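Local coordinates for L-tyrosine isonitrile synthase (Pseudomonas aeruginosa, PDB 3E59), which makes the isonitrile group on L-tyrosine in paerucumarin biosynthesis, taking the carbon from C2 of D-ribulose 5-phosphate, at residues L21-Y26 and L264-H269; L64-A69 and L254-Q259; P82-R87 and G283-T288; M270-D275 and E289-L294. One frame throughout, in Å; residues are numbered along the deposited sequence.

In the fold
Starting at the N terminus, residues 21-26 follow helix 11-20 and pair with 264-269, more than 230 residues later. Interaction 1 thus closes a long, mostly helical loop onto the outermost strand 265-267 of the parallel sheet. Interaction 2 opens and closes within that loop, joining the ends of neighbouring strands 60-64 and 252-255. The two contacts touch, and both reach the same phosphate. Interaction 3 crosses both: it opens at the start of helix 84-103 and closes on strand 284-287 of the mixed sheet. Interaction 4 follows interactions 1 and 2 in series and crosses interaction 3. It binds the connection after strand 265-267 to strand 292-295, the neighbour of 284-287.

Interaction 1: L21-Y26 and L264-H269; sequences LYRRRY and LKFGIH. With PO4 (phosphate ion), chain E.
Arg23 faces Ile268 in a single antiparallel beta bridge, a non-hydrogen-bonded pair with its CA atoms 4.5 Å apart. The bridge ties the loop after helix 11-20 to strand 265-267, an outermost strand of the parallel sheet, and the residues that follow it. On one side of the pair His269 N points at Tyr22 O, though the modelled bond is doubtfully short. On the other, Arg24 N donates to Gly267 O at 2.9 Å. Much of the remaining contact is made by the Arg24 side chain. Its CB rests on the Gly267 backbone, with CB 3.9 Å from Gly267 C. CG then sits over the centre of the His269 ring, 3.6 Å from the centroid, in a CH-pi contact. From CG the chain runs extended to NE (chi2 -177°), and CD passes Ile268 O on the way. NE donates to Ile268 O at 2.8 Å, in a bent bond that meets the oxygen from above the carbonyl plane. NH2 adds a weak bond to the same atom. One guanidinium face lies near His269 ND1, with the two planes 31° apart. NH1 ends on the carbonyls of Asp276 and Leu278. Asp276 OD1 also takes a bond from His269 NE2, which helps fix the ring. Lys265 NZ donates to phosphate O4. Arg23 NH2 forms a salt bridge with Glu38, while CG lies over the face of the Phe266 ring, 3.7 Å from Phe266 CZ.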
loop_
_atom_site.group_PDB
_atom_site.type_symbol
_atom_site.label_atom_id
_atom_site.label_comp_id
_atom_site.label_asym_id
_atom_site.label_seq_id
_atom_site.Cartn_x
_atom_site.Cartn_y
_atom_site.Cartn_z
ATOM N N LEU A 21 12.762 -3.041 10.902
ATOM C CA LEU A 21 12.521 -4.488 10.884
ATOM C C LEU A 21 11.594 -4.949 9.764
ATOM O O LEU A 21 11.710 -6.089 9.310
ATOM C CB LEU A 21 11.904 -4.942 12.207
ATOM C CG LEU A 21 12.720 -4.767 13.480
ATOM C CD1 LEU A 21 11.809 -4.892 14.700
ATOM C CD2 LEU A 21 13.896 -5.774 13.528
ATOM N N TYR A 22 10.683 -4.071 9.334
ATOM C CA TYR A 22 9.636 -4.407 8.366
ATOM C C TYR A 22 9.746 -3.623 7.055
ATOM O O TYR A 22 8.768 -3.501 6.302
ATOM C CB TYR A 22 8.258 -4.174 9.006
ATOM C CG TYR A 22 8.086 -4.925 10.313
ATOM C CD1 TYR A 22 7.814 -6.297 10.319
ATOM C CD2 TYR A 22 8.223 -4.273 11.538
ATOM C CE1 TYR A 22 7.677 -6.992 11.515
ATOM C CE2 TYR A 22 8.091 -4.965 12.734
ATOM C CZ TYR A 22 7.809 -6.317 12.708
ATOM O OH TYR A 22 7.669 -7.012 13.883
ATOM N N ARG A 23 10.936 -3.104 6.769
ATOM C CA ARG A 23 11.121 -2.224 5.616
ATOM C C ARG A 23 11.109 -3.002 4.288
ATOM O O ARG A 23 11.740 -4.063 4.159
ATOM C CB ARG A 23 12.407 -1.395 5.771
ATOM C CG ARG A 23 12.558 -0.297 4.723
ATOM C CD ARG A 23 13.776 0.585 4.942
ATOM N NE ARG A 23 15.040 -0.145 4.859
ATOM C CZ ARG A 23 15.891 -0.105 3.838
ATOM N NH1 ARG A 23 15.643 0.651 2.766
ATOM N NH2 ARG A 23 17.017 -0.820 3.896
ATOM N N ARG A 24 10.358 -2.490 3.316
ATOM C CA ARG A 24 10.443 -2.996 1.943
ATOM C C ARG A 24 11.707 -2.439 1.301
ATOM O O ARG A 24 11.955 -1.228 1.368
ATOM C CB ARG A 24 9.251 -2.535 1.117
ATOM C CG ARG A 24 7.968 -3.117 1.547
ATOM C CD ARG A 24 6.852 -2.676 0.649
ATOM N NE ARG A 24 5.587 -2.966 1.320
ATOM C CZ ARG A 24 4.764 -3.973 1.033
ATOM N NH1 ARG A 24 5.014 -4.817 0.032
ATOM N NH2 ARG A 24 3.664 -4.111 1.746
ATOM N N ARG A 25 12.507 -3.325 0.707
ATOM C CA ARG A 25 13.690 -2.937 -0.062
ATOM C C ARG A 25 13.434 -3.317 -1.510
ATOM O O ARG A 25 12.618 -4.203 -1.763
ATOM C CB ARG A 25 14.929 -3.684 0.437
ATOM C CG ARG A 25 15.303 -3.433 1.897
ATOM C CD ARG A 25 16.636 -4.085 2.224
ATOM N NE ARG A 25 17.741 -3.469 1.484
ATOM C CZ ARG A 25 18.917 -4.047 1.243
ATOM N NH1 ARG A 25 19.175 -5.279 1.671
ATOM N NH2 ARG A 25 19.842 -3.385 0.560
ATOM N N TYR A 26 14.102 -2.648 -2.456
ATOM C CA TYR A 26 14.068 -3.074 -3.856
ATOM C C TYR A 26 14.716 -4.449 -3.954
ATOM O O TYR A 26 15.833 -4.618 -3.473
ATOM C CB TYR A 26 14.779 -2.059 -4.769
ATOM C CG TYR A 26 14.071 -0.722 -4.839
ATOM C CD1 TYR A 26 12.974 -0.531 -5.686
ATOM C CD2 TYR A 26 14.477 0.343 -4.030
ATOM C CE1 TYR A 26 12.322 0.699 -5.747
ATOM C CE2 TYR A 26 13.829 1.576 -4.080
ATOM C CZ TYR A 26 12.758 1.742 -4.932
ATOM O OH TYR A 26 12.115 2.943 -4.978
ATOM N N LEU A 264 11.204 10.723 1.743
ATOM C CA LEU A 264 10.290 10.910 2.881
ATOM C C LEU A 264 9.444 9.654 3.067
ATOM O O LEU A 264 9.029 9.302 4.178
ATOM C CB LEU A 264 9.377 12.107 2.625
ATOM C CG LEU A 264 9.937 13.520 2.781
ATOM C CD1 LEU A 264 8.978 14.553 2.177
ATOM C CD2 LEU A 264 10.194 13.820 4.248
ATOM N N LYS A 265 9.209 8.970 1.955
ATOM C CA LYS A 265 8.402 7.767 1.955
ATOM C C LYS A 265 9.212 6.586 2.483
ATOM O O LYS A 265 10.405 6.423 2.158
ATOM C CB LYS A 265 7.860 7.484 0.556
ATOM C CG LYS A 265 7.169 8.668 -0.136
ATOM C CD LYS A 265 6.721 8.228 -1.504
ATOM C CE LYS A 265 6.531 9.366 -2.450
ATOM N NZ LYS A 265 6.015 8.831 -3.754
ATOM N N PHE A 266 8.554 5.778 3.316
ATOM C CA PHE A 266 9.179 4.623 3.947
ATOM C C PHE A 266 8.361 3.359 3.653
ATOM O O PHE A 266 7.255 3.201 4.167
ATOM C CB PHE A 266 9.278 4.855 5.453
ATOM C CG PHE A 266 9.972 3.737 6.203
ATOM C CD1 PHE A 266 9.286 2.568 6.541
ATOM C CD2 PHE A 266 11.308 3.867 6.589
ATOM C CE1 PHE A 266 9.911 1.539 7.239
ATOM C CE2 PHE A 266 11.946 2.851 7.287
ATOM C CZ PHE A 266 11.249 1.680 7.611
ATOM N N GLY A 267 8.902 2.461 2.833
ATOM C CA GLY A 267 8.189 1.214 2.492
ATOM C C GLY A 267 8.156 0.234 3.651
ATOM O O GLY A 267 9.170 -0.005 4.307
ATOM N N ILE A 268 6.986 -0.338 3.914
ATOM C CA ILE A 268 6.811 -1.210 5.081
ATOM C C ILE A 268 6.024 -2.477 4.735
ATOM O O ILE A 268 5.039 -2.436 3.976
ATOM C CB ILE A 268 6.151 -0.434 6.284
ATOM C CG1 ILE A 268 6.211 -1.258 7.574
ATOM C CG2 ILE A 268 4.706 0.003 5.953
ATOM C CD1 ILE A 268 6.146 -0.423 8.839
ATOM N N HIS A 269 6.477 -3.600 5.292
ATOM C CA HIS A 269 5.803 -4.880 5.147
ATOM C C HIS A 269 4.751 -5.055 6.227
ATOM O O HIS A 269 4.860 -4.479 7.317
ATOM C CB HIS A 269 6.801 -6.037 5.178
ATOM C CG HIS A 269 7.529 -6.248 3.884
ATOM N ND1 HIS A 269 6.920 -6.777 2.763
ATOM C CD2 HIS A 269 8.828 -6.055 3.548
ATOM C CE1 HIS A 269 7.804 -6.880 1.787
ATOM N NE2 HIS A 269 8.973 -6.463 2.241
HETATM P P PO4 E . 3.527 5.929 -3.063
HETATM O O1 PO4 E . 4.710 5.327 -3.780
HETATM O O2 PO4 E . 2.267 5.505 -3.796
HETATM O O3 PO4 E . 3.520 5.435 -1.599
HETATM O O4 PO4 E . 3.595 7.431 -3.118
HETATM O O HOH W 1 11.139 1.440 1.530
#

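Interaction 2: L64-A69 and L254-Q259; sequences LPAFPA and LSIHPQ. With PO4 (phosphate ion), chain E.
Leu64 lays its CD1 methyl against the backbone of the neighbouring strand, 3.8 Å from Ser255 N. The same methyl is 4.0 Å from Leu254 CB. CG stands anti to the backbone N (chi1 175°), and this carries the branch across to the partner strand. Ile256 comes back the other way with both of its branches. Its CG2 meets Leu64 CD1, and its CG1 lies 4.0 Å from Ala66 CB and close to Pro65 O. CD1 of Ile256 turns instead over one face of the His257 ring. Strands 60-64 and 252-255 are parallel neighbours in a sheet with the 3-2-1-4-5 order of a Rossmann-like fold. Just past their C-terminal ends lies a phosphate ion, probably from the crystallisation liquor. Ser255 OG donates to phosphate O3 at 2.6 Å. It also accepts from His257 N, in an ST turn, and from Gln259 NE2 at 2.9 Å, the latter in the plane of the amide. His257 ND1 meets phosphate O1 in the plane of its ring at 2.9 Å. Gln259 NE2 donates to that oxygen as well, and Arg253 and Lys265 add further bonds to the ion. A water accepts from Ile256 N and lies between Pro65 O and phosphate O3.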
loop_
_atom_site.group_PDB
_atom_site.type_symbol
_atom_site.label_atom_id
_atom_site.label_comp_id
_atom_site.label_asym_id
_atom_site.label_seq_id
_atom_site.Cartn_x
_atom_site.Cartn_y
_atom_site.Cartn_z
ATOM N N LEU A 64 -0.494 6.202 5.439
ATOM C CA LEU A 64 -0.245 5.053 4.567
ATOM C C LEU A 64 -1.240 4.972 3.398
ATOM O O LEU A 64 -2.388 4.557 3.596
ATOM C CB LEU A 64 -0.328 3.758 5.399
ATOM C CG LEU A 64 -0.210 2.410 4.656
ATOM C CD1 LEU A 64 1.031 2.353 3.764
ATOM C CD2 LEU A 64 -0.244 1.228 5.627
ATOM N N PRO A 65 -0.811 5.363 2.177
ATOM C CA PRO A 65 -1.658 5.145 1.010
ATOM C C PRO A 65 -1.640 3.664 0.634
ATOM O O PRO A 65 -0.579 3.122 0.259
ATOM C CB PRO A 65 -0.979 5.996 -0.084
ATOM C CG PRO A 65 0.008 6.854 0.633
ATOM C CD PRO A 65 0.442 6.036 1.796
ATOM N N ALA A 66 -2.797 3.011 0.752
ATOM C CA ALA A 66 -2.888 1.551 0.618
ATOM C C ALA A 66 -4.341 1.073 0.687
ATOM O O ALA A 66 -5.253 1.863 0.928
ATOM C CB ALA A 66 -2.072 0.866 1.716
ATOM N N PHE A 67 -4.535 -0.231 0.490
ATOM C CA PHE A 67 -5.847 -0.880 0.583
ATOM C C PHE A 67 -6.906 -0.239 -0.330
ATOM O O PHE A 67 -7.955 0.222 0.153
ATOM C CB PHE A 67 -6.340 -0.923 2.037
ATOM C CG PHE A 67 -5.464 -1.720 2.974
ATOM C CD1 PHE A 67 -4.468 -1.083 3.746
ATOM C CD2 PHE A 67 -5.667 -3.091 3.137
ATOM C CE1 PHE A 67 -3.676 -1.815 4.641
ATOM C CE2 PHE A 67 -4.878 -3.831 4.014
ATOM C CZ PHE A 67 -3.885 -3.194 4.774
ATOM N N PRO A 68 -6.636 -0.193 -1.648
ATOM C CA PRO A 68 -7.590 0.433 -2.576
ATOM C C PRO A 68 -8.815 -0.431 -2.879
ATOM O O PRO A 68 -9.946 0.048 -2.827
ATOM C CB PRO A 68 -6.754 0.634 -3.854
ATOM C CG PRO A 68 -5.748 -0.449 -3.826
ATOM C CD PRO A 68 -5.423 -0.663 -2.344
ATOM N N ALA A 69 -8.567 -1.688 -3.235
ATOM C CA ALA A 69 -9.588 -2.643 -3.636
ATOM C C ALA A 69 -8.806 -3.849 -4.051
ATOM O O ALA A 69 -7.615 -3.743 -4.342
ATOM C CB ALA A 69 -10.409 -2.131 -4.825
ATOM N N LEU A 254 4.384 6.433 5.340
ATOM C CA LEU A 254 4.594 5.027 5.000
ATOM C C LEU A 254 4.145 4.758 3.576
ATOM O O LEU A 254 3.457 5.576 2.968
ATOM C CB LEU A 254 3.877 4.093 5.968
ATOM C CG LEU A 254 4.141 4.209 7.474
ATOM C CD1 LEU A 254 3.155 3.323 8.199
ATOM C CD2 LEU A 254 5.588 3.850 7.860
ATOM N N SER A 255 4.546 3.601 3.051
ATOM C CA SER A 255 4.254 3.213 1.669
ATOM C C SER A 255 4.193 1.698 1.608
ATOM O O SER A 255 4.721 1.022 2.489
ATOM C CB SER A 255 5.347 3.738 0.734
ATOM O OG SER A 255 5.022 3.534 -0.630
ATOM N N ILE A 256 3.525 1.171 0.586
ATOM C CA ILE A 256 3.551 -0.265 0.315
ATOM C C ILE A 256 4.403 -0.602 -0.902
ATOM O O ILE A 256 4.367 -1.741 -1.405
ATOM C CB ILE A 256 2.109 -0.918 0.239
ATOM C CG1 ILE A 256 1.122 -0.077 -0.578
ATOM C CG2 ILE A 256 1.571 -1.107 1.629
ATOM C CD1 ILE A 256 1.320 -0.166 -2.067
ATOM N N HIS A 257 5.155 0.406 -1.371
ATOM C CA HIS A 257 6.238 0.221 -2.333
ATOM C C HIS A 257 7.592 0.395 -1.662
ATOM O O HIS A 257 7.716 1.195 -0.742
ATOM C CB HIS A 257 6.177 1.244 -3.462
ATOM C CG HIS A 257 4.860 1.318 -4.139
ATOM N ND1 HIS A 257 4.232 2.517 -4.395
ATOM C CD2 HIS A 257 4.043 0.347 -4.618
ATOM C CE1 HIS A 257 3.085 2.281 -5.008
ATOM N NE2 HIS A 257 2.950 0.973 -5.160
ATOM N N PRO A 258 8.612 -0.349 -2.131
ATOM C CA PRO A 258 10.006 -0.053 -1.747
ATOM C C PRO A 258 10.300 1.399 -2.116
ATOM O O PRO A 258 9.798 1.876 -3.134
ATOM C CB PRO A 258 10.836 -0.974 -2.648
ATOM C CG PRO A 258 9.912 -2.038 -3.079
ATOM C CD PRO A 258 8.511 -1.506 -3.040
ATOM N N GLN A 259 11.094 2.086 -1.297
ATOM C CA GLN A 259 11.360 3.500 -1.495
ATOM C C GLN A 259 12.855 3.803 -1.427
ATOM O O GLN A 259 13.589 3.133 -0.676
ATOM C CB GLN A 259 10.589 4.350 -0.460
ATOM C CG GLN A 259 9.043 4.301 -0.583
ATOM C CD GLN A 259 8.485 4.957 -1.850
ATOM O OE1 GLN A 259 9.172 5.735 -2.523
ATOM N NE2 GLN A 259 7.216 4.647 -2.175
HETATM P P PO4 E . 3.527 5.929 -3.063
HETATM O O1 PO4 E . 4.710 5.327 -3.780
HETATM O O2 PO4 E . 2.267 5.505 -3.796
HETATM O O3 PO4 E . 3.520 5.435 -1.599
HETATM O O4 PO4 E . 3.595 7.431 -3.118
HETATM O O HOH W 2 1.723 3.284 -0.746
#

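Interaction 3: P82-R87 and G283-T288; sequences PDMAER and GVAVNT
Ala85 and Ala285 bring the first turn of helix 84-103 against strand 284-287. This is the close part of the contact. The Ala285 methyl sits over the helix start, with CB 3.7 Å from Ala85 N and 4.2 Å from Ala85 CB. In return Ala85 CB points at the strand and lies 3.8 Å from Ala285 N. Such short side chains let the two backbones approach to 4.7 Å between the CA atoms of Ala85 and Ala285. Met84 flanks the pair with its CG 4.0 Å from Ala285 CB. Its chain then bends at chi2 (67°), so SD turns back from the strand. The other side of the contact is looser and is bridged by two waters. Asp83 is the N-cap of the helix, and these waters link its carboxylate to residues 283-285. One joins Asp83 OD2 to Gly283 O. The second takes the Ala285 N-H and gives a weak bond to Asp83 OD1. Asp83 OD1 is also the capping acceptor for Ala85 N at 3.0 Å. Glu86 OE1 returns a bond to Asp83 N at 3.0 Å, completing a capping box, and forms a salt bridge with Lys70. Around the contact, helix 127-144 packs on Pro82 through Tyr133, Ala136 and Met140. Phe292 of strand 292-295 and His316 of strand 313-318 both touch Met84 and Ala285, so the helix start meets three strands of the mixed sheet.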
loop_
_atom_site.group_PDB
_atom_site.type_symbol
_atom_site.label_atom_id
_atom_site.label_comp_id
_atom_site.label_asym_id
_atom_site.label_seq_id
_atom_site.Cartn_x
_atom_site.Cartn_y
_atom_site.Cartn_z
ATOM N N PRO A 82 -12.210 -7.822 1.211
ATOM C CA PRO A 82 -11.058 -8.060 2.092
ATOM C C PRO A 82 -11.115 -9.458 2.735
ATOM O O PRO A 82 -12.201 -9.935 3.074
ATOM C CB PRO A 82 -11.203 -6.987 3.173
ATOM C CG PRO A 82 -12.110 -5.976 2.637
ATOM C CD PRO A 82 -12.959 -6.607 1.578
ATOM N N ASP A 83 -9.960 -10.109 2.892
ATOM C CA ASP A 83 -9.928 -11.450 3.490
ATOM C C ASP A 83 -8.803 -11.585 4.519
ATOM O O ASP A 83 -8.330 -10.570 5.068
ATOM C CB ASP A 83 -9.904 -12.559 2.406
ATOM C CG ASP A 83 -8.673 -12.498 1.494
ATOM O OD1 ASP A 83 -7.588 -12.057 1.908
ATOM O OD2 ASP A 83 -8.786 -12.915 0.335
ATOM N N MET A 84 -8.386 -12.818 4.796
ATOM C CA MET A 84 -7.319 -13.062 5.788
ATOM C C MET A 84 -6.013 -12.279 5.503
ATOM O O MET A 84 -5.316 -11.846 6.420
ATOM C CB MET A 84 -7.063 -14.571 5.932
ATOM C CG MET A 84 -6.125 -14.948 7.074
ATOM S SD MET A 84 -6.785 -14.633 8.721
ATOM C CE MET A 84 -7.808 -16.077 8.935
ATOM N N ALA A 85 -5.707 -12.052 4.234
ATOM C CA ALA A 85 -4.546 -11.227 3.888
ATOM C C ALA A 85 -4.687 -9.775 4.394
ATOM O O ALA A 85 -3.775 -9.257 5.044
ATOM C CB ALA A 85 -4.283 -11.271 2.389
ATOM N N GLU A 86 -5.818 -9.121 4.113
ATOM C CA GLU A 86 -6.085 -7.792 4.693
ATOM C C GLU A 86 -6.121 -7.836 6.213
ATOM O O GLU A 86 -5.561 -6.948 6.877
ATOM C CB GLU A 86 -7.408 -7.207 4.206
ATOM C CG GLU A 86 -7.352 -6.507 2.869
ATOM C CD GLU A 86 -7.455 -7.468 1.708
ATOM O OE1 GLU A 86 -7.495 -8.696 1.929
ATOM O OE2 GLU A 86 -7.517 -6.991 0.571
ATOM N N ARG A 87 -6.775 -8.868 6.758
ATOM C CA ARG A 87 -7.028 -8.964 8.197
ATOM C C ARG A 87 -5.740 -9.003 8.995
ATOM O O ARG A 87 -5.569 -8.241 9.951
ATOM C CB ARG A 87 -7.897 -10.174 8.540
ATOM C CG ARG A 87 -8.120 -10.346 10.059
ATOM C CD ARG A 87 -9.078 -11.483 10.363
ATOM N NE ARG A 87 -10.249 -11.488 9.482
ATOM C CZ ARG A 87 -11.403 -10.877 9.752
ATOM N NH1 ARG A 87 -11.559 -10.192 10.882
ATOM N NH2 ARG A 87 -12.409 -10.954 8.890
ATOM N N GLY A 283 -2.846 -10.575 -3.616
ATOM C CA GLY A 283 -2.450 -11.940 -3.288
ATOM C C GLY A 283 -3.331 -12.613 -2.254
ATOM O O GLY A 283 -4.456 -12.169 -1.991
ATOM N N VAL A 284 -2.820 -13.701 -1.681
ATOM C CA VAL A 284 -3.574 -14.516 -0.714
ATOM C C VAL A 284 -2.717 -14.857 0.487
ATOM O O VAL A 284 -1.505 -15.056 0.357
ATOM C CB VAL A 284 -4.124 -15.852 -1.317
ATOM C CG1 VAL A 284 -5.200 -15.595 -2.354
ATOM C CG2 VAL A 284 -3.000 -16.716 -1.894
ATOM N N ALA A 285 -3.353 -14.922 1.653
ATOM C CA ALA A 285 -2.685 -15.388 2.865
ATOM C C ALA A 285 -2.517 -16.891 2.756
ATOM O O ALA A 285 -3.403 -17.585 2.261
ATOM C CB ALA A 285 -3.496 -15.018 4.105
ATOM N N VAL A 286 -1.359 -17.388 3.176
ATOM C CA VAL A 286 -1.064 -18.818 3.090
ATOM C C VAL A 286 -0.522 -19.300 4.421
ATOM O O VAL A 286 0.462 -18.757 4.926
ATOM C CB VAL A 286 -0.028 -19.163 1.965
ATOM C CG1 VAL A 286 0.229 -20.665 1.911
ATOM C CG2 VAL A 286 -0.496 -18.658 0.605
ATOM N N ASN A 287 -1.172 -20.317 4.978
ATOM C CA ASN A 287 -0.690 -20.988 6.175
ATOM C C ASN A 287 0.248 -22.114 5.739
ATOM O O ASN A 287 -0.183 -23.072 5.106
ATOM C CB ASN A 287 -1.879 -21.534 6.972
ATOM C CG ASN A 287 -1.530 -21.887 8.422
ATOM O OD1 ASN A 287 -2.417 -22.188 9.210
ATOM N ND2 ASN A 287 -0.251 -21.857 8.769
ATOM N N THR A 288 1.537 -21.976 6.047
ATOM C CA THR A 288 2.541 -22.952 5.619
ATOM C C THR A 288 3.605 -23.100 6.686
ATOM O O THR A 288 4.321 -22.144 6.987
ATOM C CB THR A 288 3.214 -22.553 4.282
HETATM O O HOH W 3 -6.337 -14.749 1.661
HETATM O O HOH W 4 -7.280 -13.108 -1.931
#

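Interaction 4: M270-D275 and E289-L294; sequences MMPTRD and EDRFVL
Leu294 O is gripped by the Thr273 hydroxyl and by a water. Thr273 OG1 donates to it at 2.9 Å, from above the carbonyl plane. The water donates to the same oxygen and accepts from Arg274 N, so it links strand and loop a second time. OG1 of Thr273 is anti to the backbone N (chi1 -172°), and this swings it over to the strand. Leu294 N of the same residue donates to Pro272 O, one residue before Thr273, at 2.9 Å in a nearly straight bond. Strand 292-295 is an outermost strand of the mixed sheet and forms a beta hairpin with strand 284-287. Residues 270-275 run alongside the hairpin on the strand 292-295 side. Met271 extends across Leu294 at about a right angle, with SD 4.0 Å from Leu294 CB. A turn at chi3 (72°) sets its CE methyl against the strand backbone, 3.8 Å from Val293 C. Leu278 packs on both Leu294 and Thr273. Toward the surface, the Pro272 ring lies against the end of Arg291, with CB 3.4 Å from Arg291 NH2. Pro272 CD rests near Phe292 O at 3.5 Å, and Pro272 CB touches Val293 CG2.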
loop_
_atom_site.group_PDB
_atom_site.type_symbol
_atom_site.label_atom_id
_atom_site.label_comp_id
_atom_site.label_asym_id
_atom_site.label_seq_id
_atom_site.Cartn_x
_atom_site.Cartn_y
_atom_site.Cartn_z
ATOM N N MET A 270 3.720 -5.823 5.900
ATOM C CA MET A 270 2.585 -6.052 6.807
ATOM C C MET A 270 2.324 -7.544 7.095
ATOM O O MET A 270 1.536 -7.876 7.985
ATOM C CB MET A 270 1.317 -5.407 6.240
ATOM C CG MET A 270 1.369 -3.894 6.067
ATOM S SD MET A 270 -0.144 -3.285 5.332
ATOM C CE MET A 270 -0.095 -4.092 3.725
ATOM N N MET A 271 2.959 -8.422 6.323
ATOM C CA MET A 271 2.954 -9.887 6.517
ATOM C C MET A 271 4.267 -10.356 5.927
ATOM O O MET A 271 4.784 -9.706 5.010
ATOM C CB MET A 271 1.860 -10.566 5.698
ATOM C CG MET A 271 0.459 -10.439 6.226
ATOM S SD MET A 271 -0.714 -11.209 5.092
ATOM C CE MET A 271 -0.375 -12.939 5.351
ATOM N N PRO A 272 4.821 -11.479 6.436
ATOM C CA PRO A 272 5.978 -12.058 5.764
ATOM C C PRO A 272 5.676 -12.360 4.288
ATOM O O PRO A 272 4.602 -12.874 3.964
ATOM C CB PRO A 272 6.221 -13.346 6.551
ATOM C CG PRO A 272 5.676 -13.038 7.940
ATOM C CD PRO A 272 4.448 -12.238 7.649
ATOM N N THR A 273 6.614 -12.013 3.411
ATOM C CA THR A 273 6.497 -12.279 1.974
ATOM C C THR A 273 7.865 -12.217 1.297
ATOM O O THR A 273 8.739 -11.448 1.709
ATOM C CB THR A 273 5.465 -11.327 1.280
ATOM O OG1 THR A 273 5.251 -11.731 -0.078
ATOM C CG2 THR A 273 5.905 -9.872 1.310
ATOM N N ARG A 274 8.042 -13.035 0.260
ATOM C CA ARG A 274 9.261 -13.047 -0.551
ATOM C C ARG A 274 9.347 -11.843 -1.503
ATOM O O ARG A 274 10.439 -11.364 -1.797
ATOM C CB ARG A 274 9.316 -14.338 -1.382
ATOM N N ASP A 275 8.196 -11.381 -1.989
ATOM C CA ASP A 275 8.118 -10.307 -2.965
ATOM C C ASP A 275 7.856 -8.984 -2.264
ATOM O O ASP A 275 6.787 -8.790 -1.679
ATOM C CB ASP A 275 7.021 -10.608 -3.988
ATOM C CG ASP A 275 6.872 -9.524 -5.051
ATOM O OD1 ASP A 275 7.648 -8.531 -5.073
ATOM O OD2 ASP A 275 5.944 -9.662 -5.874
ATOM N N GLU A 289 3.699 -24.309 7.241
ATOM C CA GLU A 289 4.591 -24.623 8.367
ATOM C C GLU A 289 4.239 -23.782 9.601
ATOM O O GLU A 289 5.115 -23.239 10.287
ATOM C CB GLU A 289 6.071 -24.501 7.966
ATOM C CG GLU A 289 6.501 -25.533 6.926
ATOM C CD GLU A 289 8.004 -25.602 6.748
ATOM O OE1 GLU A 289 8.559 -24.749 6.021
ATOM O OE2 GLU A 289 8.626 -26.521 7.328
ATOM N N ASP A 290 2.932 -23.697 9.850
ATOM C CA ASP A 290 2.324 -22.947 10.963
ATOM C C ASP A 290 2.744 -21.486 11.122
ATOM O O ASP A 290 2.902 -20.974 12.237
ATOM C CB ASP A 290 2.417 -23.726 12.280
ATOM C CG ASP A 290 1.325 -24.769 12.403
ATOM O OD1 ASP A 290 0.575 -24.965 11.413
ATOM O OD2 ASP A 290 1.213 -25.387 13.480
ATOM N N ARG A 291 2.901 -20.829 9.976
ATOM C CA ARG A 291 3.099 -19.391 9.899
ATOM C C ARG A 291 2.331 -18.863 8.701
ATOM O O ARG A 291 2.161 -19.565 7.699
ATOM C CB ARG A 291 4.589 -19.037 9.805
ATOM C CG ARG A 291 5.185 -19.050 8.400
ATOM C CD ARG A 291 6.694 -18.864 8.438
ATOM N NE ARG A 291 7.084 -17.498 8.803
ATOM C CZ ARG A 291 7.733 -16.653 8.001
ATOM N NH1 ARG A 291 8.083 -17.014 6.767
ATOM N NH2 ARG A 291 8.041 -15.441 8.446
ATOM N N PHE A 292 1.847 -17.635 8.809
ATOM C CA PHE A 292 1.163 -17.013 7.694
ATOM C C PHE A 292 2.127 -16.205 6.836
ATOM O O PHE A 292 2.933 -15.419 7.341
ATOM C CB PHE A 292 -0.020 -16.166 8.162
ATOM C CG PHE A 292 -1.343 -16.880 8.088
ATOM C CD1 PHE A 292 -1.925 -17.161 6.863
ATOM C CD2 PHE A 292 -1.999 -17.277 9.247
ATOM C CE1 PHE A 292 -3.149 -17.837 6.791
ATOM C CE2 PHE A 292 -3.230 -17.938 9.183
ATOM C CZ PHE A 292 -3.797 -18.222 7.962
ATOM N N VAL A 293 2.048 -16.439 5.530
ATOM C CA VAL A 293 2.889 -15.763 4.553
ATOM C C VAL A 293 1.935 -15.261 3.479
ATOM O O VAL A 293 0.881 -15.864 3.250
ATOM C CB VAL A 293 3.965 -16.736 3.957
ATOM C CG1 VAL A 293 4.650 -16.152 2.739
ATOM C CG2 VAL A 293 5.008 -17.082 4.989
ATOM N N LEU A 294 2.294 -14.154 2.842
ATOM C CA LEU A 294 1.546 -13.654 1.697
ATOM C C LEU A 294 2.207 -14.106 0.378
ATOM O O LEU A 294 3.422 -13.978 0.199
ATOM C CB LEU A 294 1.422 -12.132 1.786
ATOM C CG LEU A 294 0.834 -11.364 0.599
ATOM C CD1 LEU A 294 -0.668 -11.595 0.488
ATOM C CD2 LEU A 294 1.170 -9.872 0.742
HETATM O O HOH W 5 5.753 -14.759 -0.360
#